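Local atomic coordinates of lysozyme (Asticcacaulis excentricus, PDB entry 6H9D), a protein that probably binds peptidoglycan as the muramidase domain of SpmX, a phage-lysozyme relative co-opted in bacterial cell morphogenesis and stalk synthesis. Residues N79-I91 with L135-P149. Sequence-based numbering, arbitrary orientation.
Sequences NQFDALVSFCFNI and LIRRRASEKSLFLTP
The amide of Asn90 lies stacked on the guanidinium of Arg138, planes 3° apart, with Asn90 CB over one face; arginine's flat face stacks while NE-H still bonds in its plane. The guanidinium of Arg139 carries Phe87 CD1 over its centre, the ring steeply turned against it. At the edge of the Phe87 ring sits Glu142 OE1, and one face of the Phe146 ring receives Gln80 CG in a CH-pi contact, 4.2 Å from the centroid. These groups join two near-antiparallel helices of the phage-lysozyme fold, 79-91 and 135-146, whose axes approach to 8.1 Å. Small Ala83 permits this closeness: its CB reaches Phe146 CB at 3.6 Å. Phe146, its CG anti to the backbone N (chi1 -178°), sends CE1 against Leu84.

Toward the other end the core turns polar. Within helix 135-146, buried Glu142 pairs with two arginines: OE2 takes Arg138 NE at 2.8 Å and OE1 takes Arg139 NH1, which probably keeps the carboxylate ionised. Arg139 NE also bonds Trp120 O. Serine ties this network to 79-91 because one short hydroxyl both accepts and donates: Ser86 OG takes Arg138 NH2 (3.2 Å) and donates a hydrogen bond to the anti lone pair of Glu142 OE2 at 2.6 Å. Past the end of helix 135-146, Thr148 O accepts an amide N-H from Asn79 ND2 at 2.9 Å, nearly straight at 164° but from above the carbonyl plane.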
loop_
_atom_site.group_PDB
_atom_site.type_symbol
_atom_site.label_atom_id
_atom_site.label_comp_id
_atom_site.label_asym_id
_atom_site.label_seq_id
_atom_site.Cartn_x
_atom_site.Cartn_y
_atom_site.Cartn_z
ATOM N N ASN A 79 -12.559 4.388 -5.522
ATOM C CA ASN A 79 -12.110 4.621 -4.126
ATOM C C ASN A 79 -11.791 3.290 -3.448
ATOM O O ASN A 79 -10.818 3.237 -2.736
ATOM C CB ASN A 79 -13.123 5.428 -3.325
ATOM C CG ASN A 79 -13.239 6.851 -3.813
ATOM O OD1 ASN A 79 -12.399 7.318 -4.545
ATOM N ND2 ASN A 79 -14.284 7.544 -3.417
ATOM N N GLN A 80 -12.604 2.267 -3.675
ATOM C CA GLN A 80 -12.381 0.984 -3.029
ATOM C C GLN A 80 -11.060 0.397 -3.537
ATOM O O GLN A 80 -10.236 -0.091 -2.761
ATOM C CB GLN A 80 -13.529 0.021 -3.297
ATOM C CG GLN A 80 -14.789 0.315 -2.493
ATOM C CD GLN A 80 -15.965 -0.486 -3.007
ATOM O OE1 GLN A 80 -15.980 -0.955 -4.138
ATOM N NE2 GLN A 80 -16.957 -0.668 -2.157
ATOM N N PHE A 81 -10.859 0.508 -4.843
ATOM C CA PHE A 81 -9.663 -0.015 -5.495
ATOM C C PHE A 81 -8.422 0.707 -4.964
ATOM O O PHE A 81 -7.478 0.065 -4.584
ATOM C CB PHE A 81 -9.766 0.135 -7.012
ATOM C CG PHE A 81 -8.592 -0.487 -7.718
ATOM C CD1 PHE A 81 -8.460 -1.866 -7.751
ATOM C CD2 PHE A 81 -7.554 0.299 -8.192
ATOM C CE1 PHE A 81 -7.360 -2.457 -8.357
ATOM C CE2 PHE A 81 -6.456 -0.291 -8.800
ATOM C CZ PHE A 81 -6.353 -1.666 -8.855
ATOM N N ASP A 82 -8.467 2.045 -4.944
ATOM C CA ASP A 82 -7.367 2.886 -4.493
ATOM C C ASP A 82 -6.977 2.503 -3.049
ATOM O O ASP A 82 -5.814 2.341 -2.742
ATOM C CB ASP A 82 -7.756 4.363 -4.540
ATOM C CG ASP A 82 -7.718 5.011 -5.914
ATOM O OD1 ASP A 82 -7.186 4.388 -6.874
ATOM O OD2 ASP A 82 -8.195 6.144 -6.004
ATOM N N ALA A 83 -7.971 2.410 -2.162
ATOM C CA ALA A 83 -7.727 2.039 -0.741
ATOM C C ALA A 83 -7.147 0.621 -0.636
ATOM O O ALA A 83 -6.266 0.386 0.199
ATOM C CB ALA A 83 -8.991 2.153 0.074
ATOM N N LEU A 84 -7.675 -0.323 -1.427
ATOM C CA LEU A 84 -7.155 -1.706 -1.388
ATOM C C LEU A 84 -5.705 -1.765 -1.900
ATOM O O LEU A 84 -4.919 -2.524 -1.368
ATOM C CB LEU A 84 -8.062 -2.649 -2.178
ATOM C CG LEU A 84 -9.396 -2.977 -1.505
ATOM C CD1 LEU A 84 -10.230 -3.874 -2.393
ATOM C CD2 LEU A 84 -9.214 -3.616 -0.138
ATOM N N VAL A 85 -5.360 -0.965 -2.911
ATOM C CA VAL A 85 -3.984 -0.922 -3.408
ATOM C C VAL A 85 -3.043 -0.395 -2.317
ATOM O O VAL A 85 -1.970 -0.944 -2.097
ATOM C CB VAL A 85 -3.878 -0.078 -4.686
ATOM C CG1 VAL A 85 -2.428 0.191 -5.041
ATOM C CG2 VAL A 85 -4.580 -0.748 -5.854
ATOM N N SER A 86 -3.478 0.644 -1.596
ATOM C CA SER A 86 -2.709 1.224 -0.524
ATOM C C SER A 86 -2.480 0.165 0.552
ATOM O O SER A 86 -1.353 -0.035 1.040
ATOM C CB SER A 86 -3.385 2.457 0.053
ATOM O OG SER A 86 -2.619 2.997 1.138
ATOM N N PHE A 87 -3.557 -0.556 0.862
ATOM C CA PHE A 87 -3.568 -1.536 1.922
ATOM C C PHE A 87 -2.664 -2.724 1.533
ATOM O O PHE A 87 -1.775 -3.107 2.271
ATOM C CB PHE A 87 -5.004 -1.982 2.189
ATOM C CG PHE A 87 -5.127 -3.071 3.227
ATOM C CD1 PHE A 87 -4.942 -2.790 4.567
ATOM C CD2 PHE A 87 -5.418 -4.371 2.855
ATOM C CE1 PHE A 87 -5.041 -3.795 5.518
ATOM C CE2 PHE A 87 -5.532 -5.370 3.809
ATOM C CZ PHE A 87 -5.338 -5.084 5.138
ATOM N N CYS A 88 -2.865 -3.224 0.318
ATOM C CA CYS A 88 -2.102 -4.331 -0.228
ATOM C C CYS A 88 -0.615 -3.971 -0.360
ATOM O O CYS A 88 0.226 -4.780 -0.028
ATOM C CB CYS A 88 -2.675 -4.787 -1.559
ATOM S SG CYS A 88 -1.772 -6.231 -2.186
ATOM N N PHE A 89 -0.300 -2.732 -0.769
ATOM C CA PHE A 89 1.066 -2.239 -0.813
ATOM C C PHE A 89 1.710 -2.313 0.571
ATOM O O PHE A 89 2.877 -2.681 0.721
ATOM C CB PHE A 89 1.112 -0.806 -1.360
ATOM C CG PHE A 89 2.487 -0.231 -1.573
ATOM C CD1 PHE A 89 3.418 -0.882 -2.366
ATOM C CD2 PHE A 89 2.851 0.975 -0.989
ATOM C CE1 PHE A 89 4.679 -0.349 -2.567
ATOM C CE2 PHE A 89 4.119 1.504 -1.176
ATOM C CZ PHE A 89 5.025 0.861 -1.992
ATOM N N ASN A 90 0.940 -1.952 1.600
ATOM C CA ASN A 90 1.459 -1.837 2.938
ATOM C C ASN A 90 1.696 -3.235 3.534
ATOM O O ASN A 90 2.710 -3.452 4.172
ATOM C CB ASN A 90 0.513 -1.002 3.809
ATOM C CG ASN A 90 1.002 -0.827 5.226
ATOM O OD1 ASN A 90 0.248 -1.047 6.164
ATOM N ND2 ASN A 90 2.261 -0.463 5.383
ATOM N N ILE A 91 0.745 -4.162 3.377
ATOM C CA ILE A 91 0.849 -5.458 4.089
ATOM C C ILE A 91 1.529 -6.506 3.190
ATOM O O ILE A 91 1.893 -7.576 3.663
ATOM C CB ILE A 91 -0.508 -5.952 4.627
ATOM C CG1 ILE A 91 -1.450 -6.422 3.521
ATOM C CG2 ILE A 91 -1.168 -4.894 5.503
ATOM C CD1 ILE A 91 -2.565 -7.296 4.014
ATOM N N LEU A 135 0.076 2.789 12.048
ATOM C CA LEU A 135 -0.845 1.917 11.301
ATOM C C LEU A 135 -2.288 2.279 11.656
ATOM O O LEU A 135 -3.130 2.177 10.796
ATOM C CB LEU A 135 -0.480 0.460 11.582
ATOM C CG LEU A 135 0.871 0.014 11.021
ATOM C CD1 LEU A 135 1.096 -1.466 11.242
ATOM C CD2 LEU A 135 1.009 0.352 9.550
ATOM N N ILE A 136 -2.533 2.713 12.887
ATOM C CA ILE A 136 -3.902 3.167 13.267
ATOM C C ILE A 136 -4.256 4.353 12.370
ATOM O O ILE A 136 -5.323 4.381 11.824
ATOM C CB ILE A 136 -3.984 3.563 14.753
ATOM C CG1 ILE A 136 -3.614 2.415 15.689
ATOM C CG2 ILE A 136 -5.352 4.134 15.069
ATOM C CD1 ILE A 136 -4.582 1.291 15.664
ATOM N N ARG A 137 -3.330 5.291 12.234
ATOM C CA ARG A 137 -3.532 6.478 11.374
ATOM C C ARG A 137 -3.715 6.033 9.920
ATOM O O ARG A 137 -4.640 6.487 9.266
ATOM C CB ARG A 137 -2.337 7.416 11.516
ATOM C CG ARG A 137 -2.154 8.020 12.897
ATOM C CD ARG A 137 -1.105 9.119 12.952
ATOM N NE ARG A 137 -1.397 10.256 12.100
ATOM C CZ ARG A 137 -0.593 11.290 11.883
ATOM N NH1 ARG A 137 0.642 11.295 12.345
ATOM N NH2 ARG A 137 -1.031 12.320 11.197
ATOM N N ARG A 138 -2.855 5.138 9.462
ATOM C CA ARG A 138 -2.916 4.666 8.083
ATOM C C ARG A 138 -4.268 4.003 7.784
ATOM O O ARG A 138 -4.891 4.309 6.783
ATOM C CB ARG A 138 -1.751 3.728 7.758
ATOM C CG ARG A 138 -1.748 3.295 6.299
ATOM C CD ARG A 138 -0.501 2.537 5.883
ATOM N NE ARG A 138 -0.543 2.289 4.456
ATOM C CZ ARG A 138 0.456 2.539 3.633
ATOM N NH1 ARG A 138 1.615 2.939 4.122
ATOM N NH2 ARG A 138 0.282 2.400 2.329
ATOM N N ARG A 139 -4.665 3.078 8.652
ATOM C CA ARG A 139 -5.915 2.348 8.497
ATOM C C ARG A 139 -7.112 3.285 8.475
ATOM O O ARG A 139 -8.054 3.081 7.710
ATOM C CB ARG A 139 -6.075 1.319 9.618
ATOM C CG ARG A 139 -5.041 0.204 9.591
ATOM C CD ARG A 139 -4.655 -0.155 8.166
ATOM N NE ARG A 139 -3.524 -1.078 8.122
ATOM C CZ ARG A 139 -2.574 -1.052 7.193
ATOM N NH1 ARG A 139 -2.617 -0.149 6.224
ATOM N NH2 ARG A 139 -1.582 -1.931 7.233
ATOM N N ALA A 140 -7.077 4.314 9.316
ATOM C CA ALA A 140 -8.203 5.277 9.365
ATOM C C ALA A 140 -8.350 5.950 7.995
ATOM O O ALA A 140 -9.448 5.994 7.444
ATOM C CB ALA A 140 -7.972 6.248 10.464
ATOM N N SER A 141 -7.230 6.400 7.414
ATOM C CA SER A 141 -7.222 7.026 6.075
ATOM C C SER A 141 -7.664 6.034 4.988
ATOM O O SER A 141 -8.442 6.387 4.097
ATOM C CB SER A 141 -5.876 7.608 5.735
ATOM O OG SER A 141 -5.493 8.589 6.657
ATOM N N GLU A 142 -7.167 4.791 5.041
ATOM C CA GLU A 142 -7.529 3.793 4.013
ATOM C C GLU A 142 -9.027 3.461 4.110
ATOM O O GLU A 142 -9.745 3.368 3.108
ATOM C CB GLU A 142 -6.646 2.557 4.161
ATOM C CG GLU A 142 -5.230 2.796 3.644
ATOM C CD GLU A 142 -4.191 1.746 4.007
ATOM O OE1 GLU A 142 -4.439 1.001 4.944
ATOM O OE2 GLU A 142 -3.115 1.735 3.378
ATOM N N LYS A 143 -9.506 3.269 5.336
ATOM C CA LYS A 143 -10.889 2.911 5.564
ATOM C C LYS A 143 -11.807 4.058 5.116
ATOM O O LYS A 143 -12.841 3.802 4.488
ATOM C CB LYS A 143 -11.121 2.576 7.039
ATOM C CG LYS A 143 -10.489 1.271 7.499
ATOM C CD LYS A 143 -10.427 1.116 9.006
ATOM C CE LYS A 143 -11.793 0.982 9.635
ATOM N NZ LYS A 143 -11.667 0.862 11.103
ATOM N N SER A 144 -11.420 5.298 5.426
ATOM C CA SER A 144 -12.196 6.487 5.003
ATOM C C SER A 144 -12.381 6.485 3.489
ATOM O O SER A 144 -13.510 6.563 3.014
ATOM C CB SER A 144 -11.583 7.781 5.448
ATOM O OG SER A 144 -11.789 7.963 6.837
ATOM N N LEU A 145 -11.277 6.346 2.755
ATOM C CA LEU A 145 -11.351 6.347 1.296
ATOM C C LEU A 145 -12.193 5.160 0.822
ATOM O O LEU A 145 -13.071 5.304 -0.038
ATOM C CB LEU A 145 -9.936 6.285 0.703
ATOM C CG LEU A 145 -9.862 6.265 -0.829
ATOM C CD1 LEU A 145 -10.504 7.532 -1.412
ATOM C CD2 LEU A 145 -8.426 6.152 -1.313
ATOM N N PHE A 146 -11.877 3.975 1.360
ATOM C CA PHE A 146 -12.511 2.726 0.966
ATOM C C PHE A 146 -14.038 2.861 1.009
ATOM O O PHE A 146 -14.724 2.314 0.142
ATOM C CB PHE A 146 -12.084 1.577 1.883
ATOM C CG PHE A 146 -12.664 0.234 1.510
ATOM C CD1 PHE A 146 -12.133 -0.510 0.456
ATOM C CD2 PHE A 146 -13.727 -0.298 2.221
ATOM C CE1 PHE A 146 -12.664 -1.745 0.113
ATOM C CE2 PHE A 146 -14.246 -1.541 1.891
ATOM C CZ PHE A 146 -13.731 -2.257 0.827
ATOM N N LEU A 147 -14.551 3.552 2.042
ATOM C CA LEU A 147 -15.974 3.662 2.294
ATOM C C LEU A 147 -16.567 4.965 1.719
ATOM O O LEU A 147 -17.677 5.278 2.008
ATOM C CB LEU A 147 -16.198 3.598 3.812
ATOM C CG LEU A 147 -15.865 2.266 4.474
ATOM C CD1 LEU A 147 -15.952 2.375 5.988
ATOM C CD2 LEU A 147 -16.763 1.166 3.961
ATOM N N THR A 148 -15.816 5.729 0.916
ATOM C CA THR A 148 -16.372 6.907 0.219
ATOM C C THR A 148 -16.907 6.474 -1.148
ATOM O O THR A 148 -16.173 5.913 -1.964
ATOM C CB THR A 148 -15.317 8.005 0.056
ATOM O OG1 THR A 148 -14.751 8.294 1.338
ATOM C CG2 THR A 148 -15.860 9.262 -0.595
ATOM N N PRO A 149 -18.209 6.683 -1.450
ATOM C CA PRO A 149 -18.765 6.308 -2.761
ATOM C C PRO A 149 -17.995 6.825 -3.989
ATOM O O PRO A 149 -17.559 7.988 -3.965
ATOM C CB PRO A 149 -20.147 6.980 -2.730
ATOM C CG PRO A 149 -20.531 7.003 -1.252
ATOM C CD PRO A 149 -19.221 7.224 -0.523
#